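Iminosuccinate reductase (Paracoccus denitrificans, PDB 6RQA) catalyses the NADH-dependent reduction of iminosuccinate to L-aspartate, regenerating the amino donor for the beta-hydroxyaspartate cycle of glyoxylate assimilation. Local coordinates at residues 120-125 against 325-330; 31-36 against 333-338. All blocks are in the same frame, centred on the assembly; numbering follows the deposited sequence.

Contact 1. Residues 120-125 against 325-330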
# COMPACT_ATOMS: atom_id res chain seq x y z
N ALA A 120 -9.92 -11.77 1.44
CA ALA A 120 -10.05 -12.15 0.04
C ALA A 120 -8.94 -11.54 -0.80
O ALA A 120 -8.40 -10.48 -0.47
CB ALA A 120 -11.42 -11.74 -0.52
N ALA A 121 -8.61 -12.23 -1.89
CA ALA A 121 -7.73 -11.72 -2.93
C ALA A 121 -8.40 -11.97 -4.27
O ALA A 121 -8.75 -13.12 -4.58
CB ALA A 121 -6.35 -12.38 -2.88
N VAL A 122 -8.59 -10.92 -5.05
CA VAL A 122 -9.34 -10.98 -6.30
C VAL A 122 -8.50 -10.40 -7.42
O VAL A 122 -7.81 -9.39 -7.24
CB VAL A 122 -10.68 -10.22 -6.19
CG1 VAL A 122 -11.53 -10.45 -7.42
CG2 VAL A 122 -11.43 -10.64 -4.93
N GLY A 123 -8.54 -11.05 -8.58
CA GLY A 123 -7.90 -10.47 -9.76
C GLY A 123 -8.53 -9.13 -10.11
O GLY A 123 -9.75 -8.97 -10.09
N GLY A 124 -7.68 -8.16 -10.44
CA GLY A 124 -8.15 -6.80 -10.59
C GLY A 124 -8.12 -6.23 -11.99
O GLY A 124 -8.54 -5.09 -12.19
N ASN A 125 -7.63 -6.99 -12.97
CA ASN A 125 -7.54 -6.48 -14.33
C ASN A 125 -8.92 -6.17 -14.90
O ASN A 125 -9.24 -5.01 -15.20
CB ASN A 125 -6.79 -7.48 -15.22
CG ASN A 125 -5.31 -7.55 -14.91
OD1 ASN A 125 -4.75 -6.64 -14.29
ND2 ASN A 125 -4.67 -8.63 -15.34
N ALA A 325 -18.39 -7.39 -4.19
CA ALA A 325 -19.52 -8.02 -4.85
C ALA A 325 -19.10 -9.30 -5.58
O ALA A 325 -19.87 -10.27 -5.63
CB ALA A 325 -20.17 -7.05 -5.83
N VAL A 326 -17.89 -9.32 -6.13
CA VAL A 326 -17.40 -10.52 -6.82
C VAL A 326 -17.22 -11.66 -5.84
O VAL A 326 -17.56 -12.82 -6.14
CB VAL A 326 -16.10 -10.20 -7.58
CG1 VAL A 326 -15.34 -11.47 -7.90
CG2 VAL A 326 -16.42 -9.45 -8.86
N VAL A 327 -16.67 -11.38 -4.66
CA VAL A 327 -16.48 -12.42 -3.65
C VAL A 327 -17.83 -12.99 -3.22
O VAL A 327 -17.97 -14.20 -3.01
CB VAL A 327 -15.69 -11.87 -2.45
CG1 VAL A 327 -15.49 -12.95 -1.40
CG2 VAL A 327 -14.35 -11.34 -2.91
N GLU A 328 -18.85 -12.13 -3.10
CA GLU A 328 -20.18 -12.60 -2.74
C GLU A 328 -20.73 -13.56 -3.79
O GLU A 328 -21.26 -14.63 -3.46
CB GLU A 328 -21.13 -11.41 -2.55
CG GLU A 328 -20.68 -10.39 -1.52
CD GLU A 328 -21.03 -10.78 -0.09
OE1 GLU A 328 -21.15 -11.99 0.19
OE2 GLU A 328 -21.19 -9.86 0.74
N LEU A 329 -20.60 -13.20 -5.07
CA LEU A 329 -21.08 -14.07 -6.14
C LEU A 329 -20.24 -15.34 -6.24
O LEU A 329 -20.78 -16.42 -6.50
CB LEU A 329 -21.07 -13.31 -7.47
CG LEU A 329 -21.98 -12.09 -7.54
CD1 LEU A 329 -21.60 -11.21 -8.71
CD2 LEU A 329 -23.44 -12.52 -7.64
N ALA A 330 -18.93 -15.22 -6.03
CA ALA A 330 -18.06 -16.39 -6.12
C ALA A 330 -18.40 -17.42 -5.05
O ALA A 330 -18.33 -18.63 -5.30
CB ALA A 330 -16.60 -15.97 -6.01

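Contact 2. Residues 31-36 against 333-338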
# COMPACT_ATOMS: atom_id res chain seq x y z
N ALA A 31 -15.36 -12.66 -15.38
CA ALA A 31 -16.31 -12.43 -16.47
C ALA A 31 -17.63 -13.14 -16.23
O ALA A 31 -18.70 -12.59 -16.50
CB ALA A 31 -15.70 -12.87 -17.80
N GLY A 32 -17.58 -14.37 -15.73
CA GLY A 32 -18.80 -15.12 -15.45
C GLY A 32 -19.54 -14.70 -14.21
O GLY A 32 -20.64 -15.22 -13.96
N LEU A 33 -18.99 -13.77 -13.44
CA LEU A 33 -19.61 -13.28 -12.21
C LEU A 33 -20.12 -11.86 -12.32
O LEU A 33 -21.23 -11.57 -11.86
CB LEU A 33 -18.62 -13.37 -11.05
CG LEU A 33 -18.17 -14.78 -10.64
CD1 LEU A 33 -17.02 -14.72 -9.65
CD2 LEU A 33 -19.34 -15.57 -10.07
N MET A 34 -19.35 -10.96 -12.92
CA MET A 34 -19.72 -9.56 -13.00
C MET A 34 -20.54 -9.26 -14.25
O MET A 34 -20.34 -9.87 -15.31
CB MET A 34 -18.48 -8.67 -12.97
CG MET A 34 -18.22 -8.02 -11.63
SD MET A 34 -19.54 -6.88 -11.18
CE MET A 34 -19.43 -6.92 -9.39
N THR A 35 -21.47 -8.33 -14.11
CA THR A 35 -22.27 -7.79 -15.19
C THR A 35 -22.17 -6.27 -15.14
O THR A 35 -21.88 -5.70 -14.08
CB THR A 35 -23.74 -8.22 -15.08
OG1 THR A 35 -24.31 -7.68 -13.89
CG2 THR A 35 -23.85 -9.74 -15.05
N PRO A 36 -22.39 -5.59 -16.26
CA PRO A 36 -22.39 -4.12 -16.22
C PRO A 36 -23.41 -3.54 -15.26
O PRO A 36 -23.20 -2.44 -14.73
CB PRO A 36 -22.68 -3.73 -17.68
CG PRO A 36 -22.17 -4.89 -18.47
CD PRO A 36 -22.46 -6.10 -17.64
N LYS A 333 -21.70 -19.02 -6.41
CA LYS A 333 -21.45 -19.88 -7.56
C LYS A 333 -20.52 -21.04 -7.21
O LYS A 333 -20.51 -22.05 -7.93
CB LYS A 333 -20.87 -19.06 -8.71
CG LYS A 333 -20.82 -19.80 -10.05
CD LYS A 333 -20.25 -18.91 -11.15
CE LYS A 333 -20.22 -19.64 -12.48
NZ LYS A 333 -19.76 -18.76 -13.58
N GLY A 334 -19.75 -20.93 -6.13
CA GLY A 334 -18.83 -21.97 -5.74
C GLY A 334 -17.47 -21.90 -6.39
O GLY A 334 -16.77 -22.91 -6.44
N VAL A 335 -17.07 -20.72 -6.87
CA VAL A 335 -15.79 -20.56 -7.56
C VAL A 335 -14.81 -19.76 -6.71
O VAL A 335 -13.82 -19.24 -7.22
CB VAL A 335 -15.99 -19.92 -8.94
CG1 VAL A 335 -16.85 -20.82 -9.82
CG2 VAL A 335 -16.60 -18.54 -8.81
N ALA A 336 -15.06 -19.65 -5.41
CA ALA A 336 -14.18 -18.95 -4.48
C ALA A 336 -13.29 -19.96 -3.78
O ALA A 336 -13.78 -20.81 -3.03
CB ALA A 336 -14.99 -18.14 -3.47
N GLN A 337 -11.99 -19.88 -4.03
CA GLN A 337 -11.04 -20.82 -3.45
C GLN A 337 -10.79 -20.49 -1.99
O GLN A 337 -10.42 -19.36 -1.65
CB GLN A 337 -9.72 -20.80 -4.23
CG GLN A 337 -9.88 -21.00 -5.73
CD GLN A 337 -8.56 -20.94 -6.46
OE1 GLN A 337 -7.69 -21.80 -6.28
NE2 GLN A 337 -8.39 -19.92 -7.29
N GLU A 338 -10.99 -21.47 -1.11
CA GLU A 338 -10.72 -21.31 0.31
C GLU A 338 -9.27 -21.69 0.58
O GLU A 338 -8.87 -22.83 0.35
CB GLU A 338 -11.67 -22.17 1.14
CG GLU A 338 -13.13 -22.05 0.74
CD GLU A 338 -14.02 -22.97 1.55
OE1 GLU A 338 -13.72 -23.21 2.74
OE2 GLU A 338 -15.03 -23.46 0.99

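Contact 1. Residues 120-125 against 325-330
Val327 and Val122 meet methyl to methyl in a case of helix-on-sheet packing, in which the C-terminal helix 316-333 covers one face of the seven-stranded mixed sheet, a worked example of how two branched side chains can mesh a helix with a strand. The bump is CG2 of Val327, which fills the dip between two neighbouring projections on residues 120-125: it rests 3.6 Å from Val122 CG2 and 3.8 Å from Ala120 CB. Ala120 and Val122, two residues apart on the strand, share a face, and both CB atoms point toward the helix, while Ala121 between them points away. Their methyl groups form the two lips of a shallow hollow, Ala120 offering its single methyl as one side.

Val122 is in turn a two-pronged bump. While CG2 meets Val327, its other branch, CG1, stands opposite the preceding helical residue, 4.0 Å from Val326 CG1. With chi1 at -173°, CG1 is anti to the backbone N, and the fork opens across two consecutive residues of the helix. The valine side chains meet at a slant, and the interface is wholly apolar. Strand and helix segments run nearly at right angles (101°), their axes 9.6 Å apart at closest approach. The two segments bury 138 Å² between them.

All four touching residues are buried. Strand 118-123 is flanked by strands 22-25 and 104-111, whose Leu23 and Leu110 also touch Val327. Ile30 of helix 30-33 packs on both Val122 and Val326, while on the other face of the sheet Ala121 reaches Met22 and Phe109.

Contact 2. Residues 31-36 against 333-338
Leu33 and Lys333 are brought together by contrasting torsions. The leucine CG lies beside its backbone N (chi1 -64°), which sends the forked end toward residues 333-338, whereas the lysine has CG anti to the backbone N (chi1 -169°) and an extended chain beyond it that passes alongside the leucine. The setting is the carboxy-terminal end of helix 316-333. Gly334 leaves the helix with positive phi, and a probable hydrogen bond from Val335 N to Ala330 O spans the turn, a combination consistent with a Schellman motif.

The leucine uses its two methyl groups separately. CD2 lies against the aliphatic shaft of the lysine, 3.6 Å from Lys333 CD and 4.0 Å from Lys333 CB. CD1 instead meets Val335 tip to tip, Leu33 CD1 lying 3.9 Å from Val335 CG2. The turn at Gly334 thus sets the last helical residue and the first apolar residue beyond it against one buried leucine. Val335 also touches Glu29, just ahead of helix 30-33.

Past the leucine, the lysine ammonium approaches the backbone carbonyl of Gly32, Lys333 NZ standing 3.7 Å from Gly32 O. That separation is too long to read as a hydrogen bond, though the carbonyl may still attract the charge weakly. Lys333 and Gly32 are both exposed, so the contact passes from an apolar interior to a polar rim.

At either extremity the segments are tied into other parts of the protein. Thr35 is the N-cap of helix 36-51, its OG1 hydrogen-bonded to Ala38 N. Gln337, in the terminal strand, makes a hydrogen bond through NE2 to Glu340 O of the second subunit.

Overall arrangement
Contacts 1 and 2 lie with their centres 7 Å apart on the same side of the chain's centre, nested along the sequence: 31-36, 120-125, 325-330, then 333-338. Helix 316-333 runs through both, covering the mixed sheet in contact 1 and ending in contact 2, after which the chain turns into strand 337-339, outermost in that sheet within this chain. Met34 adds a direct join, Met34 CG packing 3.6 Å from Val326 CG2. Together they join the C-terminal helix and the residues after it to the early helix 30-33 and to strand 118-123, outside the parallel sheet of the NAD-binding part. Val122 nevertheless comes within about 9 Å, side chain to side chain, of Lys88, the probable proton donor/acceptor.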